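Local coordinates for uncharacterized protein (PDB 4RXV) that is of unknown function but probably has a papain-like (clan CA) cysteine peptidase fold in this N-terminal part of a Legionella RavJ-family effector, at residues D124-G129 / A201-Q206; I141-P146 / I165-V170. All coordinates share one frame; numbering follows the deposited sequence.

Contact 1 of 2, residues D124-G129 / A201-Q206; sequences DVAVIG and ATVNYQ
The carbonyl oxygen of V127 takes two backbone N-H groups at once: N204 N lies 2.9 Å from V127 O and Y205 N 3.2 Å from V127 O, both in the carbonyl plane. The N204 bond is the more bent, 138° at its hydrogen. Y205 O answers by accepting from V127 N at 2.9 Å. Beyond the doubled grip, G129 and T202 exchange both of their backbone bonds, G129 N reaching T202 O at 2.8 Å. G129 has no side chain to crowd CG2 of T202.

On one face I128 packs against segment 201-206 with two branches. I128 CD1 meets A201 CB at 3.9 Å, while I128 CG2, beside the backbone N because CG1 sits between N and the carbonyl carbon (chi1 70°), meets V203 CG2 at 4.0 Å, where the two side chains cross at a slant. Branched aliphatic chains suit the buried I128 and V203. On the other face V127 and Y205 touch through their CB atoms; V127 also packs on helix 105-114, and the Y205 hydroxyl bonds D210. Two residues facing one, N204 and Y205 against V127, make this a classic beta bulge in an antiparallel strand pair, at the edge of the four-stranded sheet.

Contact 2 of 2, residues I141-P146 / I165-V170; sequences ITLLVP and IGTLIV
L144 and L168 bond to each other twice through their backbones: L144 N donates to L168 O at 2.9 Å, nearly straight at 170°, and L168 N returns the bond to L144 O. At the next hydrogen-bonded pair, V170 N reaches T142 O at 2.8 Å, and T142 N bonds V170 O. Between these pairs, L143 and I169 face each other without backbone bonds, and the CA of L143 points its hydrogen at L168 O.

Side chains fill both faces. L143 and I169 run alongside each other in the same direction, with L143 CD2 3.9 Å from I169 CG1. I141 meets the other branch of I169: with I141 CG1 beside the backbone N (chi1 -64°), I141 CG2 lies anti to that N and 3.8 Å from I169 CG2. On the opposite face L144 CD1 touches V170 CG2 at 4.1 Å. This is a regular antiparallel ladder, with 168-170 as an outermost strand of the four-stranded sheet, and beta-branched or leucine side chains suit its two buried faces.

Past the last bridge V145 and T167 are still close, and T167 CG2 lies 3.5 Å from L144 O; the backbones separate at P146 and G166. P146 CG rests on I165 O at 3.3 Å. Proline fits where strand 136-146 ends, having no N-H to offer; glycine suits G166, where phi is positive (92°) and P146 CG packs close by.

Further out, T167 OG1 bonds P164 O, and T142 OG1 bonds A106 O, tying the strand to helix 105-114. That helix packs on T142, L144 and V170, while helix 6-14 touches L144, L168 and V170, and F192 lies on I141 and I169.

How the contacts relate
The two contacts belong to one antiparallel sheet and their centres lie about 10 Å apart. Across it the strands run 168-170, 136-146, 123-133, 202-206, so contact 2 joins one outermost strand to an inner one and contact 1 does the same at the far side. The inner strands follow each other in the chain and are bonded together: A126 O lies 2.8 Å from L143 N, and D124 N 2.8 Å from V145 O, while I128 CG2 packs on L143 CD1. Contact 2 is nested in the loop closed by contact 1, so a late segment returns to complete the sheet, against which helix 105-114 packs in the peptidase-family domain.

Contact 1 of 2, residues D124-G129 / A201-Q206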
loop_
_atom_site.group_PDB
_atom_site.type_symbol
_atom_site.label_atom_id
_atom_site.label_comp_id
_atom_site.label_asym_id
_atom_site.label_seq_id
_atom_site.Cartn_x
_atom_site.Cartn_y
_atom_site.Cartn_z
ATOM N N ASP A 124 4.664 0.505 15.093
ATOM C CA ASP A 124 3.774 -0.608 14.811
ATOM C C ASP A 124 3.113 -0.351 13.450
ATOM O O ASP A 124 3.058 0.790 12.975
ATOM C CB ASP A 124 2.710 -0.738 15.907
ATOM C CG ASP A 124 3.292 -1.007 17.279
ATOM O OD1 ASP A 124 4.112 -1.932 17.398
ATOM O OD2 ASP A 124 2.883 -0.330 18.256
ATOM N N VAL A 125 2.624 -1.420 12.812
ATOM C CA VAL A 125 2.010 -1.329 11.490
ATOM C C VAL A 125 0.554 -1.694 11.627
ATOM O O VAL A 125 0.208 -2.631 12.349
ATOM C CB VAL A 125 2.726 -2.263 10.499
ATOM C CG1 VAL A 125 2.044 -2.235 9.141
ATOM C CG2 VAL A 125 4.172 -1.845 10.333
ATOM N N ALA A 126 -0.311 -0.959 10.943
ATOM C CA ALA A 126 -1.722 -1.307 10.897
ATOM C C ALA A 126 -2.208 -1.224 9.464
ATOM O O ALA A 126 -1.632 -0.509 8.638
ATOM C CB ALA A 126 -2.550 -0.401 11.784
ATOM N N VAL A 127 -3.270 -1.944 9.172
ATOM C CA VAL A 127 -3.942 -1.841 7.870
ATOM C C VAL A 127 -5.401 -1.555 8.139
ATOM O O VAL A 127 -6.031 -2.230 8.974
ATOM C CB VAL A 127 -3.762 -3.123 7.031
ATOM C CG1 VAL A 127 -4.469 -2.980 5.669
ATOM C CG2 VAL A 127 -2.290 -3.429 6.838
ATOM N N ILE A 128 -5.913 -0.542 7.479
ATOM C CA ILE A 128 -7.250 -0.035 7.715
ATOM C C ILE A 128 -8.054 0.005 6.426
ATOM O O ILE A 128 -7.527 0.184 5.329
ATOM C CB ILE A 128 -7.223 1.394 8.348
ATOM C CG1 ILE A 128 -6.743 2.456 7.345
ATOM C CG2 ILE A 128 -6.363 1.394 9.612
ATOM C CD1 ILE A 128 -6.790 3.907 7.883
ATOM N N GLY A 129 -9.358 -0.185 6.577
ATOM C CA GLY A 129 -10.298 0.097 5.508
ATOM C C GLY A 129 -10.761 1.520 5.640
ATOM O O GLY A 129 -11.174 1.976 6.707
ATOM N N ALA A 201 -12.734 5.054 9.439
ATOM C CA ALA A 201 -12.028 3.880 8.953
ATOM C C ALA A 201 -12.252 2.719 9.899
ATOM O O ALA A 201 -12.748 2.907 11.013
ATOM C CB ALA A 201 -10.521 4.181 8.800
ATOM N N THR A 202 -11.899 1.524 9.459
ATOM C CA THR A 202 -11.968 0.334 10.269
ATOM C C THR A 202 -10.588 -0.317 10.298
ATOM O O THR A 202 -9.906 -0.389 9.292
ATOM C CB THR A 202 -13.061 -0.638 9.750
ATOM O OG1 THR A 202 -13.183 -1.721 10.673
ATOM C CG2 THR A 202 -12.773 -1.166 8.356
ATOM N N VAL A 203 -10.183 -0.823 11.443
ATOM C CA VAL A 203 -8.829 -1.333 11.580
ATOM C C VAL A 203 -8.807 -2.838 11.460
ATOM O O VAL A 203 -9.212 -3.547 12.391
ATOM C CB VAL A 203 -8.171 -0.887 12.894
ATOM C CG1 VAL A 203 -6.721 -1.332 12.917
ATOM C CG2 VAL A 203 -8.257 0.625 13.046
ATOM N N ASN A 204 -8.329 -3.342 10.329
ATOM C CA ASN A 204 -8.391 -4.762 10.037
ATOM C C ASN A 204 -7.189 -5.561 10.504
ATOM O O ASN A 204 -7.283 -6.766 10.654
ATOM C CB ASN A 204 -8.653 -5.000 8.565
ATOM C CG ASN A 204 -10.050 -4.568 8.174
ATOM O OD1 ASN A 204 -10.232 -3.773 7.256
ATOM N ND2 ASN A 204 -11.033 -5.053 8.900
ATOM N N TYR A 205 -6.063 -4.902 10.719
ATOM C CA TYR A 205 -4.858 -5.577 11.187
ATOM C C TYR A 205 -4.046 -4.607 12.016
ATOM O O TYR A 205 -3.863 -3.458 11.617
ATOM C CB TYR A 205 -4.015 -6.088 10.004
ATOM C CG TYR A 205 -2.643 -6.620 10.415
ATOM C CD1 TYR A 205 -2.526 -7.871 10.989
ATOM C CD2 TYR A 205 -1.497 -5.861 10.263
ATOM C CE1 TYR A 205 -1.285 -8.364 11.371
ATOM C CE2 TYR A 205 -0.245 -6.351 10.637
ATOM C CZ TYR A 205 -0.148 -7.590 11.196
ATOM O OH TYR A 205 1.094 -8.045 11.570
ATOM N N GLN A 206 -3.537 -5.095 13.142
ATOM C CA GLN A 206 -2.564 -4.372 13.964
ATOM C C GLN A 206 -1.419 -5.312 14.296
ATOM O O GLN A 206 -1.615 -6.329 14.977
ATOM C CB GLN A 206 -3.183 -3.842 15.265
ATOM C CG GLN A 206 -4.318 -2.889 15.021
ATOM C CD GLN A 206 -4.798 -2.127 16.260
ATOM O OE1 GLN A 206 -4.033 -1.437 16.927
ATOM N NE2 GLN A 206 -6.081 -2.225 16.555
#

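Contact 2 of 2, residues I141-P146 / I165-V170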
loop_
_atom_site.group_PDB
_atom_site.type_symbol
_atom_site.label_atom_id
_atom_site.label_comp_id
_atom_site.label_asym_id
_atom_site.label_seq_id
_atom_site.Cartn_x
_atom_site.Cartn_y
_atom_site.Cartn_z
ATOM N N ILE A 141 -5.603 1.192 3.466
ATOM C CA ILE A 141 -4.447 2.056 3.676
ATOM C C ILE A 141 -3.586 1.444 4.760
ATOM O O ILE A 141 -4.099 0.866 5.716
ATOM C CB ILE A 141 -4.913 3.489 4.120
ATOM C CG1 ILE A 141 -5.721 4.138 2.984
ATOM C CG2 ILE A 141 -3.741 4.340 4.530
ATOM C CD1 ILE A 141 -6.372 5.460 3.393
ATOM N N THR A 142 -2.275 1.584 4.644
ATOM C CA THR A 142 -1.330 1.133 5.661
ATOM C C THR A 142 -0.932 2.298 6.532
ATOM O O THR A 142 -0.722 3.412 6.035
ATOM C CB THR A 142 -0.177 0.395 4.998
ATOM O OG1 THR A 142 -0.721 -0.817 4.478
ATOM C CG2 THR A 142 0.965 0.064 5.942
ATOM N N LEU A 143 -0.815 2.045 7.835
ATOM C CA LEU A 143 -0.370 3.042 8.802
ATOM C C LEU A 143 0.885 2.582 9.520
ATOM O O LEU A 143 1.050 1.404 9.829
ATOM C CB LEU A 143 -1.416 3.327 9.882
ATOM C CG LEU A 143 -2.808 3.730 9.408
ATOM C CD1 LEU A 143 -3.727 3.876 10.637
ATOM C CD2 LEU A 143 -2.767 4.992 8.590
ATOM N N LEU A 144 1.736 3.553 9.803
ATOM C CA LEU A 144 2.812 3.429 10.784
ATOM C C LEU A 144 2.417 4.218 12.015
ATOM O O LEU A 144 2.208 5.422 11.926
ATOM C CB LEU A 144 4.119 3.975 10.212
ATOM C CG LEU A 144 4.698 3.156 9.056
ATOM C CD1 LEU A 144 5.647 4.000 8.214
ATOM C CD2 LEU A 144 5.410 1.940 9.566
ATOM N N VAL A 145 2.243 3.540 13.148
ATOM C CA VAL A 145 1.862 4.228 14.377
ATOM C C VAL A 145 3.006 4.133 15.371
ATOM O O VAL A 145 3.668 3.120 15.461
ATOM C CB VAL A 145 0.542 3.681 14.984
ATOM C CG1 VAL A 145 -0.629 3.946 14.021
ATOM C CG2 VAL A 145 0.640 2.210 15.332
ATOM N N PRO A 146 3.267 5.210 16.112
ATOM C CA PRO A 146 4.348 5.140 17.085
ATOM C C PRO A 146 4.110 4.021 18.087
ATOM O O PRO A 146 2.986 3.740 18.480
ATOM C CB PRO A 146 4.306 6.519 17.744
ATOM C CG PRO A 146 3.747 7.408 16.688
ATOM C CD PRO A 146 2.720 6.573 16.003
ATOM N N ILE A 165 -0.836 10.794 17.544
ATOM C CA ILE A 165 0.182 11.751 17.143
ATOM C C ILE A 165 1.337 10.983 16.541
ATOM O O ILE A 165 1.790 9.993 17.104
ATOM C CB ILE A 165 0.724 12.572 18.364
ATOM C CG1 ILE A 165 -0.369 13.454 18.956
ATOM C CG2 ILE A 165 1.920 13.442 17.967
ATOM C CD1 ILE A 165 0.003 14.092 20.291
ATOM N N GLY A 166 1.812 11.423 15.387
ATOM C CA GLY A 166 2.969 10.800 14.783
ATOM C C GLY A 166 2.632 9.675 13.816
ATOM O O GLY A 166 3.524 9.075 13.236
ATOM N N THR A 167 1.355 9.393 13.603
ATOM C CA THR A 167 0.974 8.370 12.635
ATOM C C THR A 167 1.349 8.814 11.225
ATOM O O THR A 167 1.154 9.961 10.848
ATOM C CB THR A 167 -0.512 8.064 12.713
ATOM O OG1 THR A 167 -0.812 7.593 14.025
ATOM C CG2 THR A 167 -0.904 6.995 11.705
ATOM N N LEU A 168 1.911 7.888 10.458
ATOM C CA LEU A 168 2.210 8.102 9.047
ATOM C C LEU A 168 1.359 7.194 8.161
ATOM O O LEU A 168 1.127 6.031 8.467
ATOM C CB LEU A 168 3.675 7.829 8.753
ATOM C CG LEU A 168 4.656 8.708 9.522
ATOM C CD1 LEU A 168 6.077 8.193 9.363
ATOM C CD2 LEU A 168 4.585 10.161 9.050
ATOM N N ILE A 169 0.869 7.766 7.074
ATOM C CA ILE A 169 0.019 7.080 6.119
ATOM C C ILE A 169 0.872 6.546 4.970
ATOM O O ILE A 169 1.793 7.243 4.496
ATOM C CB ILE A 169 -1.065 8.065 5.610
ATOM C CG1 ILE A 169 -2.054 8.354 6.750
ATOM C CG2 ILE A 169 -1.793 7.572 4.376
ATOM C CD1 ILE A 169 -2.707 9.700 6.632
ATOM N N VAL A 170 0.523 5.372 4.467
ATOM C CA VAL A 170 1.223 4.723 3.368
ATOM C C VAL A 170 0.152 4.170 2.405
ATOM O O VAL A 170 -0.573 3.234 2.732
ATOM C CB VAL A 170 2.186 3.630 3.858
ATOM C CG1 VAL A 170 2.933 3.063 2.668
ATOM C CG2 VAL A 170 3.145 4.192 4.914
#